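Local coordinates for conserved hypothetical protein (Caulobacter vibrioides, PDB 1XFJ) that probably acts as a purine nucleoside phosphorylase of the YfiH/LACC1 family, splitting inosine and methylthioadenosine with phosphate and deaminating adenosine, at residues C166-S171 with F203-P207. Residues are numbered along the deposited sequence; the frame is centred on the assembly and turned at random.
Sequences CIGPKS and FFDLP
Pro169 lies side by side with Asp205, its CB 3.6 Å from the carboxylate carbon CG, and their CA atoms are the nearest pair across the contact. This is van der Waals contact of a proline ring with a carboxylate whose OD1 is turned to the helix start: with CG anti to the backbone N (chi1 -165°), OD1 accepts the Ala208 N-H, making Asp205 the side-chain N-cap of helix 206-216. The carbonyl O of Pro169 approaches the base of Phe203, 3.3 Å from CB, while Lys170 O lies 3.6 Å from ring atom CE1, both oblique to the ring. Further along, Cys166 SG packs on Pro207 CD at 3.8 Å.

No direct hydrogen bond joins the two segments; a water does so instead. It donates to Ile167 O and to Phe204 O, each at 2.7 Å, and accepts from Leu206 N, which satisfies polar backbone atoms where strand turns into helix.

Within 166-171 a type I beta turn, with Pro169 and Lys170 at its corners, closes through Ser171 N to Gly168 O, 2.8 Å. Asp228 braces it with both carboxylate oxygens: OD1 accepts from Gly168 N, and OD2 is hydrogen-bonded to Ser171 OG. Trp224 of strand 221-224 touches Cys166, Pro169 and Pro207 alike. The contact thus packs the loop between strands 160-163 and 173-175 against the junction of strand 201-204 with helix 206-216.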
ATOM      1  N   CYS A 166       3.532   0.597   7.298  1.00  3.60           N
ATOM      2  CA  CYS A 166       4.590   1.161   6.471  1.00  4.12           C
ATOM      3  C   CYS A 166       5.734   1.540   7.394  1.00  4.24           C
ATOM      4  O   CYS A 166       5.638   1.349   8.604  1.00  3.08           O
ATOM      5  CB  CYS A 166       4.080   2.393   5.709  1.00  4.80           C
ATOM      6  SG  CYS A 166       3.590   3.799   6.742  1.00  4.96           S
ATOM      7  N   ILE A 167       6.821   2.062   6.837  1.00  3.52           N
ATOM      8  CA  ILE A 167       7.939   2.445   7.678  1.00  4.28           C
ATOM      9  C   ILE A 167       7.522   3.690   8.465  1.00  5.54           C
ATOM     10  O   ILE A 167       7.078   4.689   7.895  1.00  6.25           O
ATOM     11  CB  ILE A 167       9.213   2.686   6.832  1.00  5.06           C
ATOM     12  CG1 ILE A 167      10.418   2.873   7.755  1.00  4.44           C
ATOM     13  CG2 ILE A 167       9.005   3.860   5.884  1.00  4.34           C
ATOM     14  CD1 ILE A 167      11.758   2.777   7.030  1.00  6.51           C
ATOM     15  N   GLY A 168       7.647   3.606   9.785  1.00  4.81           N
ATOM     16  CA  GLY A 168       7.237   4.699  10.648  1.00  5.52           C
ATOM     17  C   GLY A 168       8.193   5.863  10.818  1.00  5.60           C
ATOM     18  O   GLY A 168       9.371   5.765  10.482  1.00  4.38           O
ATOM     19  N   PRO A 169       7.701   6.990  11.357  1.00  7.49           N
ATOM     20  CA  PRO A 169       8.501   8.198  11.582  1.00  6.94           C
ATOM     21  C   PRO A 169       9.696   7.993  12.506  1.00  8.95           C
ATOM     22  O   PRO A 169      10.616   8.809  12.526  1.00 10.42           O
ATOM     23  CB  PRO A 169       7.485   9.187  12.150  1.00  8.61           C
ATOM     24  CG  PRO A 169       6.481   8.301  12.819  1.00  7.62           C
ATOM     25  CD  PRO A 169       6.315   7.196  11.805  1.00  8.02           C
ATOM     26  N   LYS A 170       9.686   6.909  13.274  1.00  9.19           N
ATOM     27  CA  LYS A 170      10.801   6.632  14.172  1.00  9.13           C
ATOM     28  C   LYS A 170      11.807   5.734  13.463  1.00  9.02           C
ATOM     29  O   LYS A 170      12.908   5.497  13.966  1.00  7.21           O
ATOM     30  CB  LYS A 170      10.307   5.933  15.444  1.00 11.94           C
ATOM     31  CG  LYS A 170       9.795   4.513  15.226  1.00 15.35           C
ATOM     32  CD  LYS A 170       9.254   3.914  16.519  1.00 18.05           C
ATOM     33  CE  LYS A 170       8.731   2.499  16.316  1.00 20.06           C
ATOM     34  NZ  LYS A 170       9.819   1.553  15.957  1.00 22.10           N
ATOM     35  N   SER A 171      11.427   5.248  12.284  1.00  6.63           N
ATOM     36  CA  SER A 171      12.272   4.333  11.523  1.00  5.79           C
ATOM     37  C   SER A 171      12.795   4.827  10.177  1.00  6.53           C
ATOM     38  O   SER A 171      13.816   4.336   9.691  1.00  5.46           O
ATOM     39  CB  SER A 171      11.504   3.028  11.282  1.00  5.85           C
ATOM     40  OG  SER A 171      11.191   2.372  12.501  1.00  4.48           O
ATOM     41  N   PHE A 203      14.360  12.347  10.058  1.00  7.13           N
ATOM     42  CA  PHE A 203      13.434  11.221  10.081  1.00  6.58           C
ATOM     43  C   PHE A 203      12.211  11.747   9.343  1.00  6.61           C
ATOM     44  O   PHE A 203      11.707  12.829   9.655  1.00  7.82           O
ATOM     45  CB  PHE A 203      13.056  10.828  11.512  1.00  8.14           C
ATOM     46  CG  PHE A 203      14.037   9.893  12.167  1.00 10.00           C
ATOM     47  CD1 PHE A 203      14.207   8.595  11.691  1.00 10.16           C
ATOM     48  CD2 PHE A 203      14.793  10.311  13.257  1.00 12.26           C
ATOM     49  CE1 PHE A 203      15.118   7.726  12.294  1.00 11.54           C
ATOM     50  CE2 PHE A 203      15.706   9.452  13.868  1.00 12.58           C
ATOM     51  CZ  PHE A 203      15.869   8.158  13.384  1.00 11.43           C
ATOM     52  N   PHE A 204      11.748  10.997   8.352  1.00  6.01           N
ATOM     53  CA  PHE A 204      10.593  11.404   7.566  1.00  5.37           C
ATOM     54  C   PHE A 204       9.352  10.654   8.024  1.00  6.77           C
ATOM     55  O   PHE A 204       9.388   9.440   8.228  1.00  6.36           O
ATOM     56  CB  PHE A 204      10.849  11.127   6.083  1.00  6.31           C
ATOM     57  CG  PHE A 204       9.703  11.495   5.181  1.00  5.94           C
ATOM     58  CD1 PHE A 204       9.177  12.784   5.185  1.00  6.66           C
ATOM     59  CD2 PHE A 204       9.177  10.560   4.292  1.00  7.35           C
ATOM     60  CE1 PHE A 204       8.150  13.135   4.316  1.00  6.61           C
ATOM     61  CE2 PHE A 204       8.148  10.905   3.418  1.00  6.39           C
ATOM     62  CZ  PHE A 204       7.635  12.194   3.429  1.00  6.74           C
ATOM     63  N   ASP A 205       8.261  11.394   8.193  1.00  5.82           N
ATOM     64  CA  ASP A 205       6.992  10.817   8.623  1.00  4.74           C
ATOM     65  C   ASP A 205       6.150  10.544   7.378  1.00  3.98           C
ATOM     66  O   ASP A 205       5.314  11.358   6.989  1.00  3.10           O
ATOM     67  CB  ASP A 205       6.262  11.799   9.547  1.00  3.69           C
ATOM     68  CG  ASP A 205       5.122  11.148  10.309  1.00  7.72           C
ATOM     69  OD1 ASP A 205       4.597  10.122   9.827  1.00  4.05           O
ATOM     70  OD2 ASP A 205       4.744  11.668  11.385  1.00  6.16           O
ATOM     71  N   LEU A 206       6.380   9.393   6.753  1.00  3.06           N
ATOM     72  CA  LEU A 206       5.655   9.017   5.546  1.00  3.91           C
ATOM     73  C   LEU A 206       4.141   8.927   5.735  1.00  4.23           C
ATOM     74  O   LEU A 206       3.383   9.542   4.986  1.00  3.27           O
ATOM     75  CB  LEU A 206       6.190   7.683   5.011  1.00  4.28           C
ATOM     76  CG  LEU A 206       5.560   7.168   3.714  1.00  4.51           C
ATOM     77  CD1 LEU A 206       5.828   8.137   2.577  1.00  5.97           C
ATOM     78  CD2 LEU A 206       6.139   5.801   3.391  1.00  4.16           C
ATOM     79  N   PRO A 207       3.675   8.158   6.733  1.00  4.01           N
ATOM     80  CA  PRO A 207       2.222   8.077   6.904  1.00  3.45           C
ATOM     81  C   PRO A 207       1.558   9.441   7.087  1.00  3.54           C
ATOM     82  O   PRO A 207       0.482   9.688   6.551  1.00  3.62           O
ATOM     83  CB  PRO A 207       2.062   7.156   8.117  1.00  4.73           C
ATOM     84  CG  PRO A 207       3.343   7.347   8.874  1.00  3.72           C
ATOM     85  CD  PRO A 207       4.371   7.385   7.774  1.00  4.70           C
TER
HETATM   86  O   HOH W   1       7.672   7.342   8.223  1.00  4.70           O